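Local structure of YjeF-related protein (Enterococcus faecalis, 2R3B) at residues B[173-176]-B[177-180]; B[127-130]-B[131-135]. The protein probably catalyses the ADP-dependent dehydration of the S-form of NAD(P)HX, a step in the repair of damaged NAD(P)H. All coordinates share one frame; numbering follows the deposited sequence. Where two conformers were deposited one is given.

How the interactions relate
From the N terminus, the chain first reaches interaction 2, inside helix 125-137, and then interaction 1, inside helix 173-180. Each is a local contact between successive turns of one helix; neither closes a long loop, and the two follow in series without nesting or crossing. Helix 125-137 connects the parallel strands 114-117 and 143-147, while helix 173-180 follows strand 167-170 of the same sheet. Their centres lie about 20 Å apart and their nearest atoms about 10 Å, so they do not touch. Helix 149-156 joins them indirectly: Leu153 meets Ala127 and Leu131 from 127-135, and Ile151 meets Glu175 and Leu179 from 173-180.

Interaction 1: residues B[173-176]-B[177-180]. With EDO (1,2-ethanediol), chain N.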
loop_
_atom_site.group_PDB
_atom_site.type_symbol
_atom_site.label_atom_id
_atom_site.label_comp_id
_atom_site.label_asym_id
_atom_site.label_seq_id
_atom_site.Cartn_x
_atom_site.Cartn_y
_atom_site.Cartn_z
ATOM N N GLN B 173 0.776 -16.548 -28.669
ATOM C CA GLN B 173 0.533 -17.204 -29.972
ATOM C C GLN B 173 -0.436 -16.476 -30.921
ATOM O O GLN B 173 -0.192 -16.432 -32.134
ATOM C CB GLN B 173 0.176 -18.696 -29.758
ATOM C CG GLN B 173 1.430 -19.505 -29.283
ATOM C CD GLN B 173 1.136 -20.830 -28.535
ATOM O OE1 GLN B 173 0.593 -20.847 -27.410
ATOM N NE2 GLN B 173 1.563 -21.933 -29.132
HETATM N N MSE B 174 -1.490 -15.868 -30.398
HETATM C CA MSE B 174 -2.443 -15.167 -31.258
HETATM C C MSE B 174 -1.896 -13.809 -31.713
HETATM O O MSE B 174 -2.140 -13.378 -32.841
HETATM C CB MSE B 174 -3.801 -15.039 -30.567
HETATM C CG MSE B 174 -4.515 -16.384 -30.382
HETATM SE SE MSE B 174 -4.866 -17.345 -32.068
HETATM C CE MSE B 174 -6.306 -16.263 -32.753
ATOM N N GLU B 175 -1.120 -13.148 -30.861
ATOM C CA GLU B 175 -0.447 -11.917 -31.269
ATOM C C GLU B 175 0.551 -12.242 -32.361
ATOM O O GLU B 175 0.680 -11.482 -33.331
ATOM C CB GLU B 175 0.220 -11.220 -30.059
ATOM C CG GLU B 175 -0.759 -10.470 -29.162
ATOM C CD GLU B 175 -0.308 -10.297 -27.696
ATOM O OE1 GLU B 175 0.735 -10.849 -27.280
ATOM O OE2 GLU B 175 -1.027 -9.594 -26.944
ATOM N N TRP B 176 1.254 -13.371 -32.231
ATOM C CA TRP B 176 2.221 -13.786 -33.260
ATOM C C TRP B 176 1.541 -14.131 -34.599
ATOM O O TRP B 176 2.079 -13.839 -35.665
ATOM C CB TRP B 176 2.996 -15.000 -32.770
ATOM C CG TRP B 176 4.073 -15.505 -33.660
ATOM C CD1 TRP B 176 4.275 -16.810 -33.975
ATOM C CD2 TRP B 176 5.115 -14.766 -34.335
ATOM N NE1 TRP B 176 5.374 -16.938 -34.753
ATOM C CE2 TRP B 176 5.903 -15.709 -35.015
ATOM C CE3 TRP B 176 5.476 -13.407 -34.413
ATOM C CZ2 TRP B 176 7.008 -15.361 -35.753
ATOM C CZ3 TRP B 176 6.555 -13.053 -35.179
ATOM C CH2 TRP B 176 7.317 -14.024 -35.852
ATOM N N GLN B 177 0.372 -14.754 -34.521
ATOM C CA GLN B 177 -0.428 -15.026 -35.721
ATOM C C GLN B 177 -0.693 -13.739 -36.455
ATOM O O GLN B 177 -0.552 -13.647 -37.669
ATOM C CB GLN B 177 -1.743 -15.690 -35.336
ATOM C CG GLN B 177 -2.668 -15.950 -36.504
ATOM C CD GLN B 177 -3.890 -16.743 -36.095
ATOM O OE1 GLN B 177 -3.786 -17.874 -35.617
ATOM N NE2 GLN B 177 -5.059 -16.140 -36.263
ATOM N N ARG B 178 -1.051 -12.726 -35.684
ATOM C CA ARG B 178 -1.354 -11.416 -36.234
ATOM C C ARG B 178 -0.126 -10.753 -36.830
ATOM O O ARG B 178 -0.193 -10.216 -37.912
ATOM C CB ARG B 178 -2.015 -10.532 -35.164
ATOM C CG ARG B 178 -2.954 -9.523 -35.747
ATOM C CD ARG B 178 -3.650 -8.683 -34.691
ATOM N NE ARG B 178 -4.739 -9.400 -34.025
ATOM C CZ ARG B 178 -4.694 -9.891 -32.784
ATOM N NH1 ARG B 178 -3.603 -9.755 -32.022
ATOM N NH2 ARG B 178 -5.761 -10.519 -32.294
ATOM N N LEU B 179 1.010 -10.802 -36.134
ATOM C CA LEU B 179 2.237 -10.163 -36.623
ATOM C C LEU B 179 2.877 -10.911 -37.805
ATOM O O LEU B 179 3.280 -10.297 -38.792
ATOM C CB LEU B 179 3.234 -10.051 -35.475
ATOM C CG LEU B 179 4.596 -9.395 -35.699
ATOM C CD1 LEU B 179 4.414 -7.933 -36.132
ATOM C CD2 LEU B 179 5.396 -9.509 -34.423
ATOM N N SER B 180 2.978 -12.235 -37.682
ATOM C CA SER B 180 3.684 -13.069 -38.663
ATOM C C SER B 180 2.792 -13.612 -39.774
ATOM O O SER B 180 3.298 -14.117 -40.785
ATOM C CB SER B 180 4.309 -14.267 -37.961
ATOM O OG SER B 180 3.321 -15.157 -37.502
HETATM C C1 EDO N . -3.415 -6.951 -38.670
HETATM O O1 EDO N . -4.146 -7.803 -37.793
HETATM C C2 EDO N . -2.283 -7.698 -39.368
HETATM O O2 EDO N . -2.234 -9.085 -39.009
#
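Ser180 folds back against Trp176 one helical turn earlier, and the two residues meet by hydrogen bonding and by aromatic packing. The carbonyl oxygen of Trp176 accepts from Ser180 N at 2.7 Å and from Ser180 OG at 2.6 Å. The hydroxyl comes in above the carbonyl plane, 43° out of it, so the two donors approach the oxygen differently. With chi1 at 69°, OG sits between the backbone N and the carbonyl carbon, from where it turns back to this oxygen; OG also accepts from Leu182 N beyond the helix.

The aromatic part is a CH-pi contact: Ser180 CB lies 3.5 Å from the centroid of the six-membered ring of Trp176, almost on its normal. Leu179 CD2 approaches the ring edge instead, in its plane, 3.8 Å from CZ3 of Trp176. The indole NE1 donates to Asn192 OD1, and Ile203 and Leu205 touch the side chain, so the indole lies between helix 173-180 and strand 202-205 of the ribokinase-like fold, with Gln195 of helix 189-199 also touching it. At the start of the helix, Glu175 OE1 accepts from the backbone N of His172, a predicted NADPHX-binding residue.

On the outer side, selenomethionine Met174, in the conformer given (one of two deposited), runs alongside Gln177, CE to NE2 3.7 Å. An ethanediol, probably from the crystallisation liquor, donates through O2 to Arg178 O at 2.6 Å.

Interaction 2: residues B[127-130]-B[131-135]; sequences AQQI and LKMVL
Ile130 and Val134, one turn apart, form the buried side of this helical contact. Val134 N donates to Ile130 O at 2.9 Å, with an N-H...O angle of 161°, and Val134 CG2 rests 3.3 Å from the same oxygen. That methyl lies beside the backbone N of its own residue, chi1 of 165° having sent CG1 to the far side; this turns CG2 back to the preceding turn. The side chains themselves meet less closely, CG2 of Ile130 being 4.3 Å from CG2 of Val134. Ile130 packs on Phe99 and Leu105, Val134 on Ile115 and Ile117.

Leu131 extends this apolar side to Ile117 and Leu153, and its N donates to Ala127 O at 3.0 Å, with an N-H...O angle of 169°. Helix 125-137 is thereby laid against the sheet as the connection of a beta-alpha-beta unit between strands 114-117 and 143-147. Near its start, Ala127 N donates to Asp124 OD1, and Ala127 lies close to Gly122, a predicted NADPHX-binding residue.

Selenomethionine Met133 stands at the border, packing on Thr102, Leu105 and Thr106 of helix 102-111. In one of its two conformers it slants across Gln129, whose CG lies 4.1 Å from SE of Met133, barely a touch. On the solvent side, with Gln128, Gln129 and Lys132, contact is with the backbone instead: Lys132 runs its aliphatic chain past a carbonyl, its CG 3.4 Å from Gln128 O, whereas the amide of Gln128 turns back to donate through NE2 to Leu123 O.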
loop_
_atom_site.group_PDB
_atom_site.type_symbol
_atom_site.label_atom_id
_atom_site.label_comp_id
_atom_site.label_asym_id
_atom_site.label_seq_id
_atom_site.Cartn_x
_atom_site.Cartn_y
_atom_site.Cartn_z
ATOM N N ALA B 127 -3.667 5.446 -27.742
ATOM C CA ALA B 127 -2.704 4.325 -27.853
ATOM C C ALA B 127 -2.009 4.293 -29.202
ATOM O O ALA B 127 -0.793 4.171 -29.289
ATOM C CB ALA B 127 -3.413 2.980 -27.608
ATOM N N GLN B 128 -2.797 4.380 -30.270
ATOM C CA GLN B 128 -2.266 4.442 -31.622
ATOM C C GLN B 128 -1.340 5.594 -31.827
ATOM O O GLN B 128 -0.294 5.424 -32.405
ATOM C CB GLN B 128 -3.393 4.518 -32.655
ATOM C CG GLN B 128 -4.214 3.284 -32.728
ATOM C CD GLN B 128 -5.525 3.529 -33.442
ATOM O OE1 GLN B 128 -5.549 4.211 -34.470
ATOM N NE2 GLN B 128 -6.608 2.983 -32.919
ATOM N N GLN B 129 -1.714 6.780 -31.351
ATOM C CA GLN B 129 -0.863 7.942 -31.499
ATOM C C GLN B 129 0.451 7.804 -30.774
ATOM O O GLN B 129 1.495 8.107 -31.330
ATOM C CB GLN B 129 -1.565 9.210 -30.973
ATOM C CG GLN B 129 -0.690 10.449 -31.055
ATOM C CD GLN B 129 -1.487 11.747 -30.857
ATOM O OE1 GLN B 129 -2.338 11.825 -29.983
ATOM N NE2 GLN B 129 -1.211 12.752 -31.676
ATOM N N ILE B 130 0.402 7.377 -29.511
ATOM C CA ILE B 130 1.629 7.198 -28.727
ATOM C C ILE B 130 2.573 6.177 -29.388
ATOM O O ILE B 130 3.789 6.409 -29.495
ATOM C CB ILE B 130 1.330 6.755 -27.273
ATOM C CG1 ILE B 130 0.457 7.778 -26.525
ATOM C CG2 ILE B 130 2.658 6.624 -26.484
ATOM C CD1 ILE B 130 1.225 9.034 -26.071
ATOM N N LEU B 131 2.026 5.060 -29.847
ATOM C CA LEU B 131 2.860 4.069 -30.573
ATOM C C LEU B 131 3.533 4.691 -31.806
ATOM O O LEU B 131 4.724 4.528 -32.018
ATOM C CB LEU B 131 2.029 2.853 -31.003
ATOM C CG LEU B 131 2.773 1.776 -31.798
ATOM C CD1 LEU B 131 3.918 1.216 -30.985
ATOM C CD2 LEU B 131 1.826 0.662 -32.221
ATOM N N LYS B 132 2.772 5.412 -32.621
ATOM C CA LYS B 132 3.388 6.065 -33.784
ATOM C C LYS B 132 4.493 7.036 -33.382
ATOM O O LYS B 132 5.516 7.077 -34.037
ATOM C CB LYS B 132 2.373 6.869 -34.567
ATOM C CG LYS B 132 1.329 6.083 -35.270
ATOM C CD LYS B 132 0.501 7.051 -36.105
ATOM C CE LYS B 132 -0.893 6.612 -36.341
ATOM N NZ LYS B 132 -1.581 7.778 -37.003
HETATM N N MSE B 133 4.256 7.849 -32.340
HETATM C CA MSE B 133 5.267 8.808 -31.891
HETATM C C MSE B 133 6.518 8.063 -31.492
HETATM O O MSE B 133 7.611 8.439 -31.871
HETATM C CB MSE B 133 4.746 9.684 -30.736
HETATM C CG MSE B 133 3.654 10.647 -31.153
HETATM SE SE MSE B 133 2.925 11.646 -29.651
HETATM C CE MSE B 133 4.474 12.346 -29.036
ATOM N N VAL B 134 6.353 6.972 -30.748
ATOM C CA VAL B 134 7.505 6.213 -30.282
ATOM C C VAL B 134 8.257 5.540 -31.397
ATOM O O VAL B 134 9.484 5.540 -31.432
ATOM C CB VAL B 134 7.080 5.147 -29.231
ATOM C CG1 VAL B 134 8.190 4.102 -29.008
ATOM C CG2 VAL B 134 6.679 5.844 -27.946
ATOM N N LEU B 135 7.528 4.939 -32.323
ATOM C CA LEU B 135 8.171 4.317 -33.461
ATOM C C LEU B 135 8.908 5.378 -34.284
ATOM O O LEU B 135 9.993 5.113 -34.760
ATOM C CB LEU B 135 7.157 3.604 -34.343
ATOM C CG LEU B 135 6.535 2.346 -33.726
ATOM C CD1 LEU B 135 5.394 1.845 -34.617
ATOM C CD2 LEU B 135 7.574 1.287 -33.541
#